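Side-chain contacts in VP5 (Halorubrum pleomorphic virus 6, PDB 6QGL), which probably acts as the membrane fusion protein in the envelope of this pleomorphic virus of haloarchaea: residues Ser106-Tyr111 and Gln244-Gly249; Asn70-Val75 and Asn233-Glu238. All blocks are in the same frame, centred on the assembly; numbering follows the deposited sequence.

Contact 1 (Ser106-Tyr111 and Gln244-Gly249)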
loop_
_atom_site.group_PDB
_atom_site.type_symbol
_atom_site.label_atom_id
_atom_site.label_comp_id
_atom_site.label_asym_id
_atom_site.label_seq_id
_atom_site.Cartn_x
_atom_site.Cartn_y
_atom_site.Cartn_z
ATOM N N SER A 106 -3.830 19.254 21.444
ATOM C CA SER A 106 -4.027 17.952 22.094
ATOM C C SER A 106 -4.639 16.983 21.085
ATOM O O SER A 106 -4.324 15.795 21.114
ATOM C CB SER A 106 -4.914 18.069 23.326
ATOM O OG SER A 106 -4.250 18.770 24.363
ATOM N N ALA A 107 -5.485 17.501 20.167
ATOM C CA ALA A 107 -6.095 16.720 19.094
ATOM C C ALA A 107 -5.014 16.304 18.091
ATOM O O ALA A 107 -4.971 15.130 17.719
ATOM C CB ALA A 107 -7.181 17.526 18.406
ATOM N N ILE A 108 -4.112 17.242 17.709
ATOM C CA ILE A 108 -2.986 16.975 16.804
ATOM C C ILE A 108 -2.046 15.948 17.452
ATOM O O ILE A 108 -1.659 14.996 16.783
ATOM C CB ILE A 108 -2.219 18.266 16.347
ATOM C CG1 ILE A 108 -3.177 19.320 15.752
ATOM C CG2 ILE A 108 -1.112 17.925 15.320
ATOM C CD1 ILE A 108 -2.667 20.755 15.843
ATOM N N ASP A 109 -1.722 16.116 18.753
ATOM C CA ASP A 109 -0.835 15.206 19.489
ATOM C C ASP A 109 -1.304 13.762 19.436
ATOM O O ASP A 109 -0.506 12.893 19.108
ATOM C CB ASP A 109 -0.641 15.660 20.950
ATOM C CG ASP A 109 0.173 16.923 21.140
ATOM O OD1 ASP A 109 0.833 17.343 20.201
ATOM O OD2 ASP A 109 0.157 17.474 22.241
ATOM N N SER A 110 -2.598 13.513 19.713
ATOM C CA SER A 110 -3.178 12.173 19.671
ATOM C C SER A 110 -3.205 11.621 18.246
ATOM O O SER A 110 -2.952 10.433 18.062
ATOM C CB SER A 110 -4.581 12.170 20.261
ATOM O OG SER A 110 -5.444 12.975 19.480
ATOM N N TYR A 111 -3.486 12.478 17.243
ATOM C CA TYR A 111 -3.541 12.068 15.842
ATOM C C TYR A 111 -2.157 11.725 15.303
ATOM O O TYR A 111 -1.999 10.668 14.693
ATOM C CB TYR A 111 -4.287 13.105 14.982
ATOM C CG TYR A 111 -4.472 12.753 13.516
ATOM C CD1 TYR A 111 -4.826 11.460 13.120
ATOM C CD2 TYR A 111 -4.102 13.648 12.520
ATOM C CE1 TYR A 111 -4.925 11.113 11.773
ATOM C CE2 TYR A 111 -4.182 13.307 11.168
ATOM C CZ TYR A 111 -4.615 12.044 10.797
ATOM O OH TYR A 111 -4.688 11.693 9.471
ATOM N N GLN A 244 4.043 19.777 10.904
ATOM C CA GLN A 244 4.600 21.100 11.186
ATOM C C GLN A 244 3.632 22.145 10.627
ATOM O O GLN A 244 3.295 23.104 11.326
ATOM C CB GLN A 244 6.009 21.266 10.577
ATOM C CG GLN A 244 6.653 22.627 10.896
ATOM C CD GLN A 244 8.153 22.681 10.745
ATOM O OE1 GLN A 244 8.814 21.728 10.303
ATOM N NE2 GLN A 244 8.726 23.820 11.110
ATOM N N ASN A 245 3.153 21.916 9.380
ATOM C CA ASN A 245 2.200 22.774 8.678
ATOM C C ASN A 245 0.873 22.897 9.425
ATOM O O ASN A 245 0.311 23.986 9.446
ATOM C CB ASN A 245 1.962 22.284 7.244
ATOM C CG ASN A 245 3.138 22.416 6.297
ATOM O OD1 ASN A 245 4.105 23.154 6.527
ATOM N ND2 ASN A 245 3.077 21.687 5.194
ATOM N N VAL A 246 0.383 21.792 10.040
ATOM C CA VAL A 246 -0.872 21.765 10.806
ATOM C C VAL A 246 -0.740 22.624 12.063
ATOM O O VAL A 246 -1.595 23.473 12.298
ATOM C CB VAL A 246 -1.364 20.324 11.135
ATOM C CG1 VAL A 246 -2.605 20.344 12.017
ATOM C CG2 VAL A 246 -1.646 19.539 9.869
ATOM N N ARG A 247 0.331 22.412 12.849
ATOM C CA ARG A 247 0.580 23.144 14.089
ATOM C C ARG A 247 0.803 24.633 13.878
ATOM O O ARG A 247 0.253 25.445 14.626
ATOM C CB ARG A 247 1.749 22.528 14.857
ATOM C CG ARG A 247 1.403 21.203 15.462
ATOM C CD ARG A 247 2.160 20.992 16.753
ATOM N NE ARG A 247 1.548 19.902 17.496
ATOM C CZ ARG A 247 1.897 18.639 17.329
ATOM N NH1 ARG A 247 2.865 18.317 16.486
ATOM N NH2 ARG A 247 1.234 17.681 17.934
ATOM N N ASN A 248 1.606 24.993 12.858
ATOM C CA ASN A 248 1.883 26.387 12.507
ATOM C C ASN A 248 0.614 27.039 11.955
ATOM O O ASN A 248 0.319 28.194 12.280
ATOM C CB ASN A 248 3.021 26.466 11.463
ATOM C CG ASN A 248 4.408 26.087 11.954
ATOM O OD1 ASN A 248 4.712 26.095 13.152
ATOM N ND2 ASN A 248 5.296 25.771 11.023
ATOM N N GLY A 249 -0.121 26.269 11.149
ATOM C CA GLY A 249 -1.365 26.677 10.516
ATOM C C GLY A 249 -2.479 26.925 11.501
ATOM O O GLY A 249 -3.210 27.899 11.356
#

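Contact 2 (Asn70-Val75 and Asn233-Glu238)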
loop_
_atom_site.group_PDB
_atom_site.type_symbol
_atom_site.label_atom_id
_atom_site.label_comp_id
_atom_site.label_asym_id
_atom_site.label_seq_id
_atom_site.Cartn_x
_atom_site.Cartn_y
_atom_site.Cartn_z
ATOM N N ASN A 70 1.583 10.611 -1.782
ATOM C CA ASN A 70 0.696 11.681 -2.243
ATOM C C ASN A 70 -0.673 11.740 -1.535
ATOM O O ASN A 70 -1.522 12.535 -1.943
ATOM C CB ASN A 70 0.526 11.632 -3.761
ATOM C CG ASN A 70 1.783 11.977 -4.519
ATOM O OD1 ASN A 70 2.334 13.080 -4.403
ATOM N ND2 ASN A 70 2.262 11.042 -5.321
ATOM N N ILE A 71 -0.884 10.941 -0.475
ATOM C CA ILE A 71 -2.128 10.986 0.307
ATOM C C ILE A 71 -1.856 11.665 1.653
ATOM O O ILE A 71 -2.770 11.805 2.471
ATOM C CB ILE A 71 -2.856 9.616 0.464
ATOM C CG1 ILE A 71 -1.984 8.603 1.220
ATOM C CG2 ILE A 71 -3.363 9.079 -0.883
ATOM C CD1 ILE A 71 -2.622 7.513 1.759
ATOM N N LEU A 72 -0.598 12.097 1.873
ATOM C CA LEU A 72 -0.174 12.745 3.111
ATOM C C LEU A 72 -0.744 14.166 3.262
ATOM O O LEU A 72 -0.872 14.638 4.390
ATOM C CB LEU A 72 1.355 12.696 3.283
ATOM C CG LEU A 72 1.957 11.280 3.461
ATOM C CD1 LEU A 72 3.459 11.305 3.411
ATOM C CD2 LEU A 72 1.509 10.629 4.762
ATOM N N ASP A 73 -1.179 14.807 2.151
ATOM C CA ASP A 73 -1.848 16.115 2.199
ATOM C C ASP A 73 -3.238 15.948 2.833
ATOM O O ASP A 73 -3.787 16.900 3.390
ATOM C CB ASP A 73 -1.962 16.746 0.798
ATOM C CG ASP A 73 -0.724 17.484 0.306
ATOM O OD1 ASP A 73 0.218 17.684 1.113
ATOM O OD2 ASP A 73 -0.703 17.875 -0.883
ATOM N N GLY A 74 -3.768 14.726 2.756
ATOM C CA GLY A 74 -5.033 14.332 3.358
ATOM C C GLY A 74 -4.921 14.168 4.861
ATOM O O GLY A 74 -5.912 14.340 5.575
ATOM N N VAL A 75 -3.710 13.817 5.351
ATOM C CA VAL A 75 -3.400 13.667 6.779
ATOM C C VAL A 75 -3.447 15.069 7.398
ATOM O O VAL A 75 -3.983 15.233 8.493
ATOM C CB VAL A 75 -2.036 12.951 7.006
ATOM C CG1 VAL A 75 -1.619 12.967 8.474
ATOM C CG2 VAL A 75 -2.078 11.522 6.484
ATOM N N ASN A 233 12.520 7.091 4.691
ATOM C CA ASN A 233 12.810 8.472 5.081
ATOM C C ASN A 233 11.948 9.474 4.330
ATOM O O ASN A 233 11.639 10.529 4.884
ATOM C CB ASN A 233 14.292 8.801 4.913
ATOM C CG ASN A 233 14.698 10.145 5.464
ATOM O OD1 ASN A 233 15.125 11.039 4.723
ATOM N ND2 ASN A 233 14.576 10.317 6.774
ATOM N N ALA A 234 11.557 9.148 3.078
ATOM C CA ALA A 234 10.698 9.996 2.249
ATOM C C ALA A 234 9.361 10.229 2.952
ATOM O O ALA A 234 8.930 11.376 3.073
ATOM C CB ALA A 234 10.477 9.357 0.887
ATOM N N VAL A 235 8.753 9.148 3.477
ATOM C CA VAL A 235 7.483 9.187 4.211
ATOM C C VAL A 235 7.688 9.925 5.541
ATOM O O VAL A 235 6.839 10.733 5.926
ATOM C CB VAL A 235 6.874 7.767 4.410
ATOM C CG1 VAL A 235 5.466 7.846 5.000
ATOM C CG2 VAL A 235 6.856 6.982 3.101
ATOM N N GLU A 236 8.830 9.671 6.214
ATOM C CA GLU A 236 9.198 10.303 7.482
ATOM C C GLU A 236 9.277 11.827 7.351
ATOM O O GLU A 236 8.611 12.531 8.114
ATOM C CB GLU A 236 10.521 9.717 8.015
ATOM C CG GLU A 236 11.168 10.499 9.152
ATOM C CD GLU A 236 10.437 10.554 10.483
ATOM O OE1 GLU A 236 9.664 9.618 10.786
ATOM O OE2 GLU A 236 10.662 11.529 11.238
ATOM N N THR A 237 10.073 12.326 6.380
ATOM C CA THR A 237 10.265 13.761 6.130
ATOM C C THR A 237 8.970 14.448 5.706
ATOM O O THR A 237 8.751 15.602 6.073
ATOM C CB THR A 237 11.418 14.017 5.153
ATOM O OG1 THR A 237 11.190 13.283 3.951
ATOM C CG2 THR A 237 12.775 13.652 5.741
ATOM N N GLU A 238 8.103 13.731 4.962
ATOM C CA GLU A 238 6.806 14.233 4.518
ATOM C C GLU A 238 5.843 14.329 5.700
ATOM O O GLU A 238 5.087 15.299 5.794
ATOM C CB GLU A 238 6.232 13.335 3.421
ATOM C CG GLU A 238 6.753 13.642 2.028
ATOM C CD GLU A 238 6.731 12.481 1.048
ATOM O OE1 GLU A 238 5.767 11.684 1.084
ATOM O OE2 GLU A 238 7.681 12.367 0.240
#

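Contact 1 (Ser106-Tyr111 and Gln244-Gly249)
Ile-108 and Arg-247 face each other across two helical segments whose axes lie 10.9 Å apart at closest approach and are nearly antiparallel (172°). Their side chains slide past one another in opposite directions: Ile-108 points at the partner, while Arg-247 leaves its helix to the side and brings its guanidinium over. The CG2 branch of Ile-108, set anti to the backbone N, lies over one face of the Arg-247 guanidinium, 3.5 Å above its plane and displaced toward the rim. The other branch turns to the buried flank, where CD1 of Ile-108 meets CG1 of Val-246 at 3.8 Å. One isoleucine thus serves two surroundings, a hydrocarbon partner on one branch and the flat of a charged group on the other.

Asp-109 comes to the same guanidinium by a different route. Its side chain crosses that of Arg-247 at about a right angle, and the carboxylate and guanidinium planes are 46° apart. OD1 of Asp-109 is placed as a salt-bridge partner of NH2 of Arg-247, but the two atoms are modelled too close, so the detail is doubtful. Glu-112 makes a second salt bridge, to NH1 of Arg-247, while Pro-176 touches both Asp-109 and Arg-247.

Tyr-111, two residues beyond Asp-109, packs against helix 73-92. Aliphatic contacts on the inner side of the interface and an ion pair on its partly exposed border are characteristic of an antiparallel helix pair within a helical bundle, here joining helices 97-140 and 229-257.

Contact 2 (Asn70-Val75 and Asn233-Glu238)
In the helical bundle of VP5, Leu-72, just where the chain leads into helix 73-92, reaches across to the side of helix 229-257, where Glu-238 and Val-235 receive it one turn apart. A single methyl group does the touching. CD1 of Leu-72 lies 3.4 Å from CB of Glu-238. The same CD1 of Leu-72 is 3.3 Å from OE1 of Glu-238. Its approach to Val-235 is looser, with CD1 of Leu-72 4.3 Å from CG1 of Val-235. The leucine has CG anti to its carbonyl carbon (chi1 -65°) and an extended second torsion (chi2 171°), which together carry CD1 outward to helix 229-257.

Glu-238 meets it crosswise: the two side chains are at about a right angle, and the glutamate, stretched out beyond CG, passes across the leucine end with its aliphatic root and one carboxylate oxygen. Farther along helix 229-257, Leu-72 also packs on Val-242, while Val-235 continues to Phe-119 of helix 97-140. Gln-69 lies against Glu-238, at the more open border of the interface.

No hydrogen bond or salt bridge crosses between the two segments, so the contact depends on shape and on burial of hydrocarbon. The carboxylate contributes only van der Waals contact to Leu-72. Glu-238 is partly exposed and can plausibly keep its charge hydrated while its CB helps cover the leucine, consistent with a place at the edge of the apolar interior.

Overall arrangement
Helix 229-257 is common to both contacts: its residues 233-238 meet the approach to helix 73-92 in contact 2, and residues 244-249 meet helix 97-140 in contact 1. The centres are about 14 Å apart, and Tyr-111 bridges them by packing on Val-75. Contact 2 lies nearer the centre of the chain, about 13 Å from it against about 25 Å, and is the more buried. Its chemistry is correspondingly that of apolar contact, with one acidic side chain at the border. Contact 1 combines a buried aliphatic pair with opposite charges on a partly exposed flank. Together they tie three helices into one bundle.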